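Bacillaene synthase dehydratase PksH (Bacillus subtilis, PDB 3HP0) catalyses the dehydration of a carrier-tethered (S)-3-hydroxy-3-methylglutaryl group to a 3-methylglutaconyl group during synthesis of the antibiotic bacillaene. Local coordinates at residues Ile20-Pro25 and Leu116-Ala121; Lys10-Ala15 and Val55-Pro60; Glu37-Val42 and Tyr90-Lys95; Arg157-Tyr162 and Ser176-Ile181; Lys95-Pro100 and Leu148-Arg153. All blocks are in the same frame, centred on the assembly; numbering follows the deposited sequence.

Contact 1: Ile20-Pro25 and Leu116-Ala121; sequences ITFHRP and LGFVSA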
# COMPACT_ATOMS: atom_id res chain seq x y z
N ILE A 20 12.49 2.78 -4.61
CA ILE A 20 11.41 3.61 -5.12
C ILE A 20 11.03 4.48 -3.95
O ILE A 20 10.60 3.97 -2.91
CB ILE A 20 10.19 2.77 -5.52
CG1 ILE A 20 10.50 1.95 -6.77
CG2 ILE A 20 9.01 3.69 -5.75
CD1 ILE A 20 9.38 1.02 -7.17
N THR A 21 11.20 5.79 -4.10
CA THR A 21 10.88 6.74 -3.05
C THR A 21 9.77 7.64 -3.51
O THR A 21 9.89 8.34 -4.52
CB THR A 21 12.10 7.60 -2.68
OG1 THR A 21 13.15 6.77 -2.18
CG2 THR A 21 11.73 8.60 -1.60
N PHE A 22 8.67 7.62 -2.77
CA PHE A 22 7.51 8.44 -3.11
C PHE A 22 7.79 9.90 -2.76
O PHE A 22 7.93 10.26 -1.59
CB PHE A 22 6.28 7.93 -2.37
CG PHE A 22 5.97 6.50 -2.66
CD1 PHE A 22 5.72 6.08 -3.97
CD2 PHE A 22 5.91 5.56 -1.64
CE1 PHE A 22 5.42 4.76 -4.25
CE2 PHE A 22 5.61 4.23 -1.91
CZ PHE A 22 5.36 3.83 -3.22
N HIS A 23 7.84 10.72 -3.79
CA HIS A 23 8.11 12.14 -3.65
C HIS A 23 6.84 12.94 -3.97
O HIS A 23 6.69 13.48 -5.06
CB HIS A 23 9.24 12.54 -4.59
N ARG A 24 5.92 12.99 -3.01
CA ARG A 24 4.66 13.68 -3.21
C ARG A 24 4.33 14.43 -1.92
O ARG A 24 3.38 14.09 -1.22
CB ARG A 24 3.57 12.67 -3.52
N PRO A 25 5.11 15.47 -1.64
CA PRO A 25 4.99 16.24 -0.41
C PRO A 25 3.81 17.20 -0.18
O PRO A 25 3.44 17.43 0.98
CB PRO A 25 6.30 16.98 -0.16
N LEU A 116 -1.32 1.52 3.51
CA LEU A 116 -1.57 0.22 4.09
C LEU A 116 -1.58 -0.84 2.99
O LEU A 116 -1.10 -1.96 3.19
CB LEU A 116 -2.89 0.22 4.85
CG LEU A 116 -2.95 -0.82 5.95
CD1 LEU A 116 -1.62 -0.85 6.72
CD2 LEU A 116 -4.10 -0.51 6.89
N GLY A 117 -2.15 -0.49 1.84
CA GLY A 117 -2.16 -1.43 0.73
C GLY A 117 -0.71 -1.80 0.44
O GLY A 117 -0.34 -2.98 0.47
N PHE A 118 0.10 -0.79 0.17
CA PHE A 118 1.52 -0.98 -0.12
C PHE A 118 2.26 -1.84 0.91
O PHE A 118 2.89 -2.83 0.55
CB PHE A 118 2.22 0.39 -0.24
CG PHE A 118 1.95 1.09 -1.53
CD1 PHE A 118 2.63 0.72 -2.69
CD2 PHE A 118 1.01 2.12 -1.61
CE1 PHE A 118 2.37 1.35 -3.91
CE2 PHE A 118 0.74 2.76 -2.83
CZ PHE A 118 1.43 2.37 -3.98
N VAL A 119 2.18 -1.48 2.19
CA VAL A 119 2.86 -2.22 3.24
C VAL A 119 2.41 -3.68 3.35
O VAL A 119 3.23 -4.57 3.57
CB VAL A 119 2.69 -1.53 4.61
CG1 VAL A 119 3.29 -2.38 5.70
CG2 VAL A 119 3.35 -0.14 4.59
N SER A 120 1.12 -3.90 3.19
CA SER A 120 0.55 -5.23 3.29
C SER A 120 0.97 -6.11 2.12
O SER A 120 1.24 -7.30 2.30
CB SER A 120 -0.98 -5.16 3.30
OG SER A 120 -1.46 -4.31 4.32
N ALA A 121 1.01 -5.51 0.93
CA ALA A 121 1.36 -6.21 -0.29
C ALA A 121 2.82 -6.62 -0.43
O ALA A 121 3.11 -7.68 -1.01
CB ALA A 121 0.95 -5.37 -1.49

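Contact 2: Lys10-Ala15 and Val55-Pro60; sequences KVRFQA and VLEGLP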
# COMPACT_ATOMS: atom_id res chain seq x y z
N LYS A 10 11.19 8.88 -6.84
CA LYS A 10 12.62 9.00 -7.10
C LYS A 10 13.16 7.58 -7.15
O LYS A 10 13.16 6.87 -6.14
CB LYS A 10 13.34 9.74 -5.97
CG LYS A 10 12.60 10.90 -5.33
CD LYS A 10 13.48 11.56 -4.28
CE LYS A 10 12.67 12.25 -3.18
NZ LYS A 10 11.83 13.39 -3.66
N VAL A 11 13.61 7.14 -8.31
CA VAL A 11 14.14 5.80 -8.42
C VAL A 11 15.66 5.84 -8.27
O VAL A 11 16.32 6.79 -8.70
CB VAL A 11 13.75 5.15 -9.76
CG1 VAL A 11 14.21 3.69 -9.80
CG2 VAL A 11 12.25 5.23 -9.95
N ARG A 12 16.21 4.80 -7.66
CA ARG A 12 17.64 4.73 -7.43
C ARG A 12 18.08 3.27 -7.30
O ARG A 12 17.71 2.59 -6.34
CB ARG A 12 17.99 5.49 -6.15
CG ARG A 12 19.47 5.64 -5.87
CD ARG A 12 19.80 5.23 -4.45
NE ARG A 12 18.98 5.88 -3.43
CZ ARG A 12 19.00 5.54 -2.15
NH1 ARG A 12 19.79 4.56 -1.74
NH2 ARG A 12 18.23 6.17 -1.26
N PHE A 13 18.85 2.80 -8.28
CA PHE A 13 19.34 1.44 -8.25
C PHE A 13 20.67 1.37 -7.52
O PHE A 13 21.43 2.34 -7.50
CB PHE A 13 19.55 0.89 -9.66
CG PHE A 13 18.28 0.73 -10.44
CD1 PHE A 13 17.66 1.83 -11.02
CD2 PHE A 13 17.72 -0.53 -10.62
CE1 PHE A 13 16.49 1.68 -11.75
CE2 PHE A 13 16.56 -0.70 -11.35
CZ PHE A 13 15.94 0.41 -11.93
N GLN A 14 20.93 0.23 -6.89
CA GLN A 14 22.18 0.02 -6.17
C GLN A 14 22.46 -1.47 -6.12
O GLN A 14 21.89 -2.20 -5.32
CB GLN A 14 22.10 0.60 -4.75
CG GLN A 14 22.10 2.13 -4.71
CD GLN A 14 22.40 2.68 -3.32
OE1 GLN A 14 23.11 2.05 -2.52
NE2 GLN A 14 21.87 3.87 -3.02
N ALA A 15 23.35 -1.89 -7.00
CA ALA A 15 23.71 -3.28 -7.13
C ALA A 15 22.46 -4.00 -7.62
O ALA A 15 21.89 -3.63 -8.64
CB ALA A 15 24.19 -3.86 -5.77
N VAL A 55 12.81 -1.86 -2.87
CA VAL A 55 12.48 -1.21 -1.60
C VAL A 55 11.59 0.01 -1.84
O VAL A 55 11.82 0.79 -2.76
CB VAL A 55 13.75 -0.76 -0.85
CG1 VAL A 55 13.37 -0.03 0.42
CG2 VAL A 55 14.62 -1.98 -0.53
N LEU A 56 10.57 0.15 -1.01
CA LEU A 56 9.64 1.27 -1.11
C LEU A 56 9.87 2.17 0.10
O LEU A 56 10.01 1.69 1.21
CB LEU A 56 8.19 0.77 -1.11
CG LEU A 56 7.63 0.08 -2.37
CD1 LEU A 56 8.51 -1.08 -2.79
CD2 LEU A 56 6.21 -0.40 -2.08
N GLU A 57 9.90 3.49 -0.11
CA GLU A 57 10.14 4.38 1.02
C GLU A 57 9.88 5.85 0.72
O GLU A 57 9.13 6.20 -0.20
CB GLU A 57 11.58 4.23 1.47
CG GLU A 57 12.56 4.54 0.37
CD GLU A 57 13.99 4.50 0.84
OE1 GLU A 57 14.82 5.19 0.22
OE2 GLU A 57 14.28 3.77 1.81
N GLY A 58 10.53 6.71 1.51
CA GLY A 58 10.41 8.15 1.37
C GLY A 58 9.39 8.74 2.32
O GLY A 58 8.65 9.66 1.96
N LEU A 59 9.36 8.24 3.55
CA LEU A 59 8.38 8.68 4.54
C LEU A 59 8.95 9.16 5.86
O LEU A 59 8.84 8.46 6.87
CB LEU A 59 7.39 7.56 4.80
N PRO A 60 9.54 10.35 5.86
CA PRO A 60 10.10 10.89 7.09
C PRO A 60 9.02 10.87 8.17
O PRO A 60 9.30 10.60 9.34
CB PRO A 60 10.58 12.32 6.86

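Contact 3: Glu37-Val42 and Tyr90-Lys95; sequences EECLQV and YDLWMK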
# COMPACT_ATOMS: atom_id res chain seq x y z
N GLU A 37 1.18 4.43 -12.49
CA GLU A 37 1.80 4.15 -13.77
C GLU A 37 3.32 4.13 -13.67
O GLU A 37 3.98 3.23 -14.20
CB GLU A 37 1.34 5.20 -14.80
CG GLU A 37 1.95 5.04 -16.19
CD GLU A 37 1.81 3.63 -16.75
OE1 GLU A 37 2.41 2.69 -16.17
OE2 GLU A 37 1.10 3.45 -17.76
N GLU A 38 3.89 5.11 -12.97
CA GLU A 38 5.34 5.18 -12.81
C GLU A 38 5.90 3.96 -12.08
O GLU A 38 7.00 3.50 -12.39
CB GLU A 38 5.71 6.45 -12.04
CG GLU A 38 5.62 7.72 -12.88
CD GLU A 38 5.79 8.98 -12.05
OE1 GLU A 38 6.57 8.95 -11.07
OE2 GLU A 38 5.15 10.00 -12.38
N CYS A 39 5.14 3.44 -11.12
CA CYS A 39 5.55 2.26 -10.36
C CYS A 39 5.52 1.02 -11.23
O CYS A 39 6.48 0.24 -11.24
CB CYS A 39 4.64 2.06 -9.15
SG CYS A 39 4.86 3.26 -7.82
N LEU A 40 4.42 0.83 -11.95
CA LEU A 40 4.30 -0.33 -12.83
C LEU A 40 5.44 -0.32 -13.82
O LEU A 40 5.97 -1.37 -14.20
CB LEU A 40 2.96 -0.28 -13.56
CG LEU A 40 1.77 -0.38 -12.62
CD1 LEU A 40 0.48 -0.08 -13.36
CD2 LEU A 40 1.74 -1.78 -12.03
N GLN A 41 5.83 0.88 -14.22
CA GLN A 41 6.91 1.10 -15.17
C GLN A 41 8.27 0.75 -14.56
O GLN A 41 9.13 0.18 -15.23
CB GLN A 41 6.90 2.57 -15.59
CG GLN A 41 7.97 2.95 -16.57
CD GLN A 41 8.03 4.44 -16.78
OE1 GLN A 41 7.00 5.08 -17.04
NE2 GLN A 41 9.22 5.01 -16.67
N VAL A 42 8.45 1.09 -13.29
CA VAL A 42 9.70 0.79 -12.60
C VAL A 42 9.78 -0.72 -12.34
O VAL A 42 10.86 -1.31 -12.43
CB VAL A 42 9.78 1.52 -11.24
CG1 VAL A 42 11.02 1.08 -10.49
CG2 VAL A 42 9.80 3.02 -11.46
N TYR A 90 -4.73 -1.94 -7.71
CA TYR A 90 -4.85 -3.30 -7.21
C TYR A 90 -3.82 -4.21 -7.85
O TYR A 90 -3.17 -5.00 -7.16
CB TYR A 90 -6.25 -3.84 -7.47
CG TYR A 90 -6.63 -5.01 -6.58
CD1 TYR A 90 -7.36 -4.81 -5.40
CD2 TYR A 90 -6.29 -6.33 -6.92
CE1 TYR A 90 -7.75 -5.87 -4.61
CE2 TYR A 90 -6.67 -7.40 -6.12
CZ TYR A 90 -7.40 -7.17 -4.97
OH TYR A 90 -7.84 -8.22 -4.20
N ASP A 91 -3.67 -4.11 -9.17
CA ASP A 91 -2.71 -4.94 -9.90
C ASP A 91 -1.28 -4.63 -9.51
O ASP A 91 -0.43 -5.51 -9.53
CB ASP A 91 -2.89 -4.78 -11.41
CG ASP A 91 -4.15 -5.45 -11.90
OD1 ASP A 91 -4.42 -6.57 -11.43
OD2 ASP A 91 -4.85 -4.86 -12.75
N LEU A 92 -1.03 -3.37 -9.17
CA LEU A 92 0.29 -2.94 -8.73
C LEU A 92 0.60 -3.66 -7.41
O LEU A 92 1.66 -4.28 -7.26
CB LEU A 92 0.29 -1.43 -8.50
CG LEU A 92 1.49 -0.80 -7.80
CD1 LEU A 92 2.79 -1.17 -8.50
CD2 LEU A 92 1.28 0.71 -7.78
N TRP A 93 -0.33 -3.60 -6.47
CA TRP A 93 -0.12 -4.27 -5.19
C TRP A 93 0.04 -5.76 -5.41
O TRP A 93 0.78 -6.42 -4.69
CB TRP A 93 -1.29 -3.99 -4.24
CG TRP A 93 -1.31 -2.56 -3.74
CD1 TRP A 93 -0.27 -1.68 -3.73
CD2 TRP A 93 -2.42 -1.88 -3.15
NE1 TRP A 93 -0.67 -0.49 -3.17
CE2 TRP A 93 -1.98 -0.59 -2.80
CE3 TRP A 93 -3.75 -2.24 -2.88
CZ2 TRP A 93 -2.82 0.36 -2.19
CZ3 TRP A 93 -4.59 -1.30 -2.28
CH2 TRP A 93 -4.12 -0.02 -1.94
N MSE A 94 -0.66 -6.29 -6.42
CA MSE A 94 -0.55 -7.72 -6.73
C MSE A 94 0.83 -8.03 -7.28
O MSE A 94 1.42 -9.07 -6.98
CB MSE A 94 -1.60 -8.14 -7.75
CG MSE A 94 -3.02 -8.15 -7.23
SE MSE A 94 -4.16 -9.33 -8.29
CE MSE A 94 -3.78 -10.98 -7.34
N LYS A 95 1.35 -7.12 -8.10
CA LYS A 95 2.66 -7.28 -8.72
C LYS A 95 3.72 -7.39 -7.62
O LYS A 95 4.61 -8.24 -7.67
CB LYS A 95 2.95 -6.07 -9.61
CG LYS A 95 3.87 -6.33 -10.79
CD LYS A 95 3.15 -7.15 -11.86
CE LYS A 95 3.76 -6.93 -13.24
NZ LYS A 95 2.97 -7.62 -14.33

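Contact 4: Arg157-Tyr162 and Ser176-Ile181; sequences RQKAHY and SEWGLI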
# COMPACT_ATOMS: atom_id res chain seq x y z
N ARG A 157 -8.64 -12.37 9.21
CA ARG A 157 -9.92 -11.71 9.10
C ARG A 157 -10.33 -10.94 10.35
O ARG A 157 -10.75 -9.79 10.27
CB ARG A 157 -11.00 -12.75 8.77
CG ARG A 157 -11.60 -12.59 7.40
CD ARG A 157 -11.18 -13.67 6.41
NE ARG A 157 -11.61 -13.29 5.06
CZ ARG A 157 -11.22 -13.87 3.94
NH1 ARG A 157 -10.36 -14.88 3.96
NH2 ARG A 157 -11.65 -13.41 2.78
N GLN A 158 -10.19 -11.56 11.52
CA GLN A 158 -10.61 -10.89 12.74
C GLN A 158 -9.83 -9.61 13.06
O GLN A 158 -10.42 -8.59 13.42
CB GLN A 158 -10.55 -11.86 13.93
CG GLN A 158 -11.16 -11.33 15.22
CD GLN A 158 -12.48 -10.60 14.99
OE1 GLN A 158 -13.30 -11.01 14.19
NE2 GLN A 158 -12.68 -9.51 15.73
N LYS A 159 -8.52 -9.64 12.89
CA LYS A 159 -7.74 -8.46 13.19
C LYS A 159 -8.08 -7.32 12.23
O LYS A 159 -8.19 -6.16 12.65
CB LYS A 159 -6.25 -8.79 13.16
CG LYS A 159 -5.84 -9.81 14.22
CD LYS A 159 -5.88 -9.21 15.62
CE LYS A 159 -5.70 -10.28 16.71
NZ LYS A 159 -4.56 -11.23 16.43
N ALA A 160 -8.23 -7.62 10.94
CA ALA A 160 -8.56 -6.57 9.98
C ALA A 160 -9.95 -6.00 10.29
O ALA A 160 -10.18 -4.78 10.17
CB ALA A 160 -8.52 -7.13 8.56
N HIS A 161 -10.85 -6.88 10.72
CA HIS A 161 -12.23 -6.53 11.05
C HIS A 161 -12.31 -5.56 12.25
O HIS A 161 -12.96 -4.53 12.17
CB HIS A 161 -13.00 -7.83 11.34
CG HIS A 161 -14.49 -7.66 11.40
ND1 HIS A 161 -15.21 -7.02 10.41
CD2 HIS A 161 -15.40 -8.11 12.30
CE1 HIS A 161 -16.50 -7.08 10.71
NE2 HIS A 161 -16.64 -7.74 11.85
N TYR A 162 -11.63 -5.91 13.34
CA TYR A 162 -11.61 -5.10 14.55
C TYR A 162 -11.03 -3.72 14.24
O TYR A 162 -11.53 -2.70 14.71
CB TYR A 162 -10.75 -5.82 15.60
CG TYR A 162 -10.74 -5.17 16.97
CD1 TYR A 162 -11.92 -5.01 17.71
CD2 TYR A 162 -9.53 -4.77 17.55
CE1 TYR A 162 -11.89 -4.46 18.99
CE2 TYR A 162 -9.49 -4.23 18.82
CZ TYR A 162 -10.67 -4.07 19.54
OH TYR A 162 -10.61 -3.55 20.81
N SER A 176 3.30 -5.56 14.79
CA SER A 176 4.30 -6.62 14.86
C SER A 176 3.68 -7.91 15.36
O SER A 176 3.86 -8.97 14.75
CB SER A 176 5.46 -6.22 15.78
OG SER A 176 6.42 -7.27 15.88
N GLU A 177 2.95 -7.82 16.46
CA GLU A 177 2.31 -8.99 17.04
C GLU A 177 1.31 -9.62 16.07
O GLU A 177 1.22 -10.84 15.97
CB GLU A 177 1.60 -8.62 18.35
CG GLU A 177 2.52 -8.01 19.40
CD GLU A 177 1.77 -7.57 20.66
OE1 GLU A 177 2.29 -6.68 21.38
OE2 GLU A 177 0.68 -8.12 20.94
N TRP A 178 0.59 -8.77 15.34
CA TRP A 178 -0.41 -9.24 14.39
C TRP A 178 0.14 -9.79 13.07
O TRP A 178 -0.53 -10.55 12.38
CB TRP A 178 -1.41 -8.13 14.08
CG TRP A 178 -2.19 -7.65 15.26
CD1 TRP A 178 -2.12 -8.12 16.54
CD2 TRP A 178 -3.18 -6.61 15.27
NE1 TRP A 178 -3.01 -7.44 17.34
CE2 TRP A 178 -3.67 -6.52 16.59
CE3 TRP A 178 -3.70 -5.76 14.29
CZ2 TRP A 178 -4.66 -5.59 16.95
CZ3 TRP A 178 -4.68 -4.85 14.65
CH2 TRP A 178 -5.15 -4.78 15.97
N GLY A 179 1.35 -9.38 12.71
CA GLY A 179 1.92 -9.85 11.47
C GLY A 179 1.85 -8.80 10.38
O GLY A 179 2.28 -9.06 9.26
N LEU A 180 1.30 -7.63 10.70
CA LEU A 180 1.20 -6.54 9.73
C LEU A 180 2.60 -6.15 9.25
O LEU A 180 2.81 -5.84 8.09
CB LEU A 180 0.52 -5.32 10.34
CG LEU A 180 0.52 -4.07 9.43
CD1 LEU A 180 0.12 -4.45 8.00
CD2 LEU A 180 -0.44 -3.02 9.98
N ILE A 181 3.57 -6.17 10.16
CA ILE A 181 4.93 -5.86 9.79
C ILE A 181 5.85 -6.94 10.35
O ILE A 181 5.62 -7.46 11.45
CB ILE A 181 5.38 -4.44 10.31
CG1 ILE A 181 5.06 -4.29 11.78
CG2 ILE A 181 4.71 -3.32 9.50
CD1 ILE A 181 6.17 -4.79 12.66

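Contact 5: Lys95-Pro100 and Leu148-Arg153; sequences KLQTGP and LPFLIR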
# COMPACT_ATOMS: atom_id res chain seq x y z
N LYS A 95 1.35 -7.12 -8.10
CA LYS A 95 2.66 -7.28 -8.72
C LYS A 95 3.72 -7.39 -7.62
O LYS A 95 4.61 -8.24 -7.67
CB LYS A 95 2.95 -6.07 -9.61
CG LYS A 95 3.87 -6.33 -10.79
CD LYS A 95 3.15 -7.15 -11.86
CE LYS A 95 3.76 -6.93 -13.24
NZ LYS A 95 2.97 -7.62 -14.33
N LEU A 96 3.61 -6.52 -6.62
CA LEU A 96 4.54 -6.52 -5.50
C LEU A 96 4.61 -7.89 -4.87
O LEU A 96 5.68 -8.33 -4.44
CB LEU A 96 4.11 -5.50 -4.45
CG LEU A 96 4.59 -4.05 -4.52
CD1 LEU A 96 5.24 -3.72 -5.85
CD2 LEU A 96 3.40 -3.16 -4.26
N GLN A 97 3.47 -8.58 -4.81
CA GLN A 97 3.43 -9.92 -4.23
C GLN A 97 3.84 -11.03 -5.20
O GLN A 97 4.19 -12.13 -4.79
CB GLN A 97 2.02 -10.28 -3.78
CG GLN A 97 1.40 -9.43 -2.74
CD GLN A 97 0.24 -10.15 -2.08
OE1 GLN A 97 -0.77 -10.45 -2.72
NE2 GLN A 97 0.40 -10.46 -0.79
N THR A 98 3.79 -10.72 -6.49
CA THR A 98 4.05 -11.73 -7.50
C THR A 98 5.33 -11.63 -8.33
O THR A 98 5.82 -12.64 -8.82
CB THR A 98 2.85 -11.79 -8.49
OG1 THR A 98 1.64 -12.04 -7.75
CG2 THR A 98 3.03 -12.92 -9.48
N GLY A 99 5.86 -10.43 -8.49
CA GLY A 99 7.04 -10.25 -9.30
C GLY A 99 8.29 -11.03 -8.93
O GLY A 99 8.46 -11.46 -7.79
N PRO A 100 9.21 -11.19 -9.90
CA PRO A 100 10.47 -11.92 -9.68
C PRO A 100 11.47 -11.07 -8.89
O PRO A 100 12.52 -10.68 -9.40
CB PRO A 100 10.93 -12.21 -11.10
CG PRO A 100 10.55 -10.94 -11.82
CD PRO A 100 9.15 -10.65 -11.27
N LEU A 148 -8.08 -4.28 2.03
CA LEU A 148 -8.47 -5.43 2.86
C LEU A 148 -7.99 -6.83 2.51
O LEU A 148 -7.59 -7.56 3.41
CB LEU A 148 -10.00 -5.45 3.04
CG LEU A 148 -10.57 -4.24 3.81
CD1 LEU A 148 -12.10 -4.29 3.86
CD2 LEU A 148 -10.01 -4.23 5.23
N PRO A 149 -8.03 -7.23 1.22
CA PRO A 149 -7.57 -8.59 0.88
C PRO A 149 -6.08 -8.79 1.20
O PRO A 149 -5.67 -9.86 1.66
CB PRO A 149 -7.88 -8.70 -0.61
CG PRO A 149 -9.07 -7.77 -0.78
CD PRO A 149 -8.66 -6.58 0.06
N PHE A 150 -5.29 -7.76 0.95
CA PHE A 150 -3.86 -7.80 1.24
C PHE A 150 -3.63 -7.77 2.76
O PHE A 150 -2.81 -8.52 3.30
CB PHE A 150 -3.16 -6.61 0.57
CG PHE A 150 -3.23 -6.63 -0.94
CD1 PHE A 150 -2.31 -7.39 -1.68
CD2 PHE A 150 -4.23 -5.93 -1.62
CE1 PHE A 150 -2.40 -7.45 -3.06
CE2 PHE A 150 -4.32 -5.98 -3.02
CZ PHE A 150 -3.40 -6.74 -3.73
N LEU A 151 -4.37 -6.90 3.45
CA LEU A 151 -4.25 -6.78 4.90
C LEU A 151 -4.63 -8.11 5.55
O LEU A 151 -3.90 -8.64 6.40
CB LEU A 151 -5.15 -5.66 5.45
CG LEU A 151 -5.03 -5.42 6.97
CD1 LEU A 151 -3.58 -5.10 7.34
CD2 LEU A 151 -5.93 -4.28 7.42
N ILE A 152 -5.77 -8.63 5.12
CA ILE A 152 -6.28 -9.89 5.65
C ILE A 152 -5.31 -11.04 5.45
O ILE A 152 -5.15 -11.88 6.33
CB ILE A 152 -7.65 -10.23 4.99
CG1 ILE A 152 -8.70 -9.26 5.53
CG2 ILE A 152 -8.00 -11.72 5.22
CD1 ILE A 152 -10.09 -9.48 4.99
N ARG A 153 -4.65 -11.07 4.29
CA ARG A 153 -3.69 -12.15 4.06
C ARG A 153 -2.57 -12.10 5.12
O ARG A 153 -2.02 -13.13 5.49
CB ARG A 153 -3.08 -12.05 2.65
CG ARG A 153 -1.91 -13.03 2.47
CD ARG A 153 -1.03 -12.75 1.25
NE ARG A 153 0.27 -13.42 1.41
CZ ARG A 153 1.24 -12.99 2.23
NH1 ARG A 153 1.07 -11.88 2.94
NH2 ARG A 153 2.36 -13.69 2.35

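Contact 1: Ile20-Pro25 and Leu116-Ala121
Phe22, at the end of strand 17-22, and Phe118, in helix 115-121, reach for each other from opposite directions and meet as an edge-to-face pair. Phe22 presents its edge, with CZ leading, 3.9 Å from CE1 of Phe118 and lying over one face of that ring toward its rim rather than above its middle. The ring centroids are 5.2 Å apart and the planes are inclined at 58°. Both residues use the same first torsion: CG stands anti to the carbonyl carbon, at chi1 -58° in Phe22 and -77° in Phe118, which sends each ring into the gap between strand and helix. That gap is wide, with the CA atoms of the two residues 11.6 Å apart, and the rings alone span it. Within the helix, Leu116 O accepts from Ser120 N and Ser120 OG on opposite faces of its plane. The pair packs a helix onto the core beta-sheet of the crotonase fold, the Phe118 side chain about 12 Å from that of the active-site Asp68. Phe118 also meets Trp93 of helix 87-98 edge-to-face and rests on Leu56 of strand 53-57, while Phe22 packs on Ile9 of strand 9-14 and on Leu35 and Cys39 of helix 34-48.

Contact 2: Lys10-Ala15 and Val55-Pro60
Arg12 and Glu57 reach toward each other over strand 17-22, which lies between their own strands in the sheet. Their interaction is electrostatic: a long salt bridge with Arg12 NH2 3.8 Å from Glu57 OE1. The oxygen sits well out of the guanidinium plane, so no N-H points at it and the attraction is one of charge alone. The two side chains cross at about a right angle, with the guanidinium and carboxylate planes 62° apart. Arg12 leaves with CG opposite its backbone N (chi1 -173°) and then bends at chi2 and chi3, its end coming closer than its first bond would suggest; Arg12 also touches a crystal neighbour, so its position may owe something to the lattice. Glu57 holds CG between the backbone N and the carbonyl carbon, chi1 59°, and runs extended from there. A cation-pi contact joins Arg12 to Tyr19 of the strand between; plain packing sets Glu57 on Thr21. Backbone hydrogen bonds then do the stitching, Arg12 pairing with Tyr19 and Val55 with Cys18 and Ile20. The pair lies at the surface, at the edge of the mixed beta-sheet of the crotonase fold, away from the active-site residues.

Contact 3: Glu37-Val42 and Tyr90-Lys95
Leu92 of helix 87-98 pushes its isobutyl group against Cys39 and Leu40 of helix 34-48, and these three side chains make the tight part of the contact. Leu92 CD1 is the meeting point: it lies 3.7 Å from Leu40 CD2 and 3.8 Å from Cys39 CB. The other branch, Leu92 CD2, also leans on Cys39 CB at 3.9 Å, so the fork straddles that carbon. Leu40 CD2 reaches past the fork to the root of Leu92, 3.8 Å from its CA. A chi1 of 169° points the Leu92 fork at the facing helix. The backbones come close here, 6.3 Å between the CA atoms of Leu40 and Leu92. Toward solvent the fit loosens: Leu40 is partly exposed, and Lys95 and Asp91 flank the leucines without close contact, Asp91 instead forming a salt bridge with Lys225. The contact joins two helices of the crotonase fold: helix 34-48 lies on the sheet, its Val42 packing on Cys18 and Ile20 of strand 17-22, while Tyr90 and selenomethionine Met94 of helix 87-98 pack on helix 220-235.

Contact 4: Arg157-Tyr162 and Ser176-Ile181
Lys159 NZ lies over a face of the Trp178 indole, 4.3 Å from the centroid of the five-membered ring and 27° off its normal, a cation-pi contact. The aliphatic part of the chain is closer still. Lys159 CD sits over the middle of the ring, 3.7 Å from the same centroid and only 11° off the normal, which makes a CH-pi contact, and its nearest ring atom is Trp178 CE2 at 3.6 Å. CB comes down near CE3, so the lysine travels over the indole from the benzene side to the pyrrole side. A bend at chi2 lays the chain across the ring, and another at chi4 turns NZ toward CD1 and NE1. Charge and hydrocarbon thus share one aromatic face. Just beyond Trp178 the helix stops, and Gly179 takes a positive phi of 102° to leave it. The contact joins two surface helices of this crotonase-family chain, 157-166 and 172-178, away from the active-site residues; Trp178 packs on Ile155 and Leu180 on Leu151, both of helix 148-155, on which Ala160 also rests through Ile152.

Contact 5: Lys95-Pro100 and Leu148-Arg153
Gln97 meets Phe150 and Arg153 where the end of helix 87-98 faces helix 148-155, two of the helices packed around the core of the crotonase fold. Lys95 and Leu96 open the segment on another side, both packing on Leu43 of helix 34-48. Gln97 carries the whole contact, by van der Waals packing of its amide. Its CG stands anti to the carbonyl carbon (chi1 -61°) and the chain runs extended beyond it, so the amide is delivered between an aromatic ring and an arginine chain. Gln97 CD lies in the plane of the Phe150 ring, at its edge, 3.8 Å from Phe150 CD1, with the amide and ring planes turned 64° apart. Gln97 OE1 lies obliquely to the ring, nearest Phe150 CE1 at 3.4 Å. Gln97 and the extended chain of Arg153 slide past each other in opposite directions, the guanidinium plane 84° from the amide. Val221 of helix 220-235 touches both Gln97 and Phe150, closing the group from a third helix. Next in line, Thr98 bonds through OG1 to Met94 O one turn back, and Lys95 O accepts from both Thr98 N and Gly99 N as the helix ends. Gly99 then leaves helical angles. At the arginine, the closest approach is made by the aliphatic part: Gln97 NE2 lies 3.4 Å from Arg153 CD, with Arg153 NE a little farther at 3.7 Å.

Overall arrangement
From the N terminus, strands 9-14 and 17-22 form one margin of the main sheet. Contact 2 closes first, bringing strand 53-57 back beside strand 17-22, and it crosses contacts 1 and 3, whose segments alternate with its own. Contact 3 ties helix 34-48 to helix 87-98 and falls wholly within the longer loop of contact 1, which runs from strand 17-22 to helix 115-121. Contact 5 follows contact 3 on the same helix 87-98, sharing Lys95, but crosses contact 1 as it reaches helix 148-155. Contact 4 closes a short loop last, where the 157-162 and 176-181 segments pack beside helix 148-155, about 27 Å from contact 2 between centres.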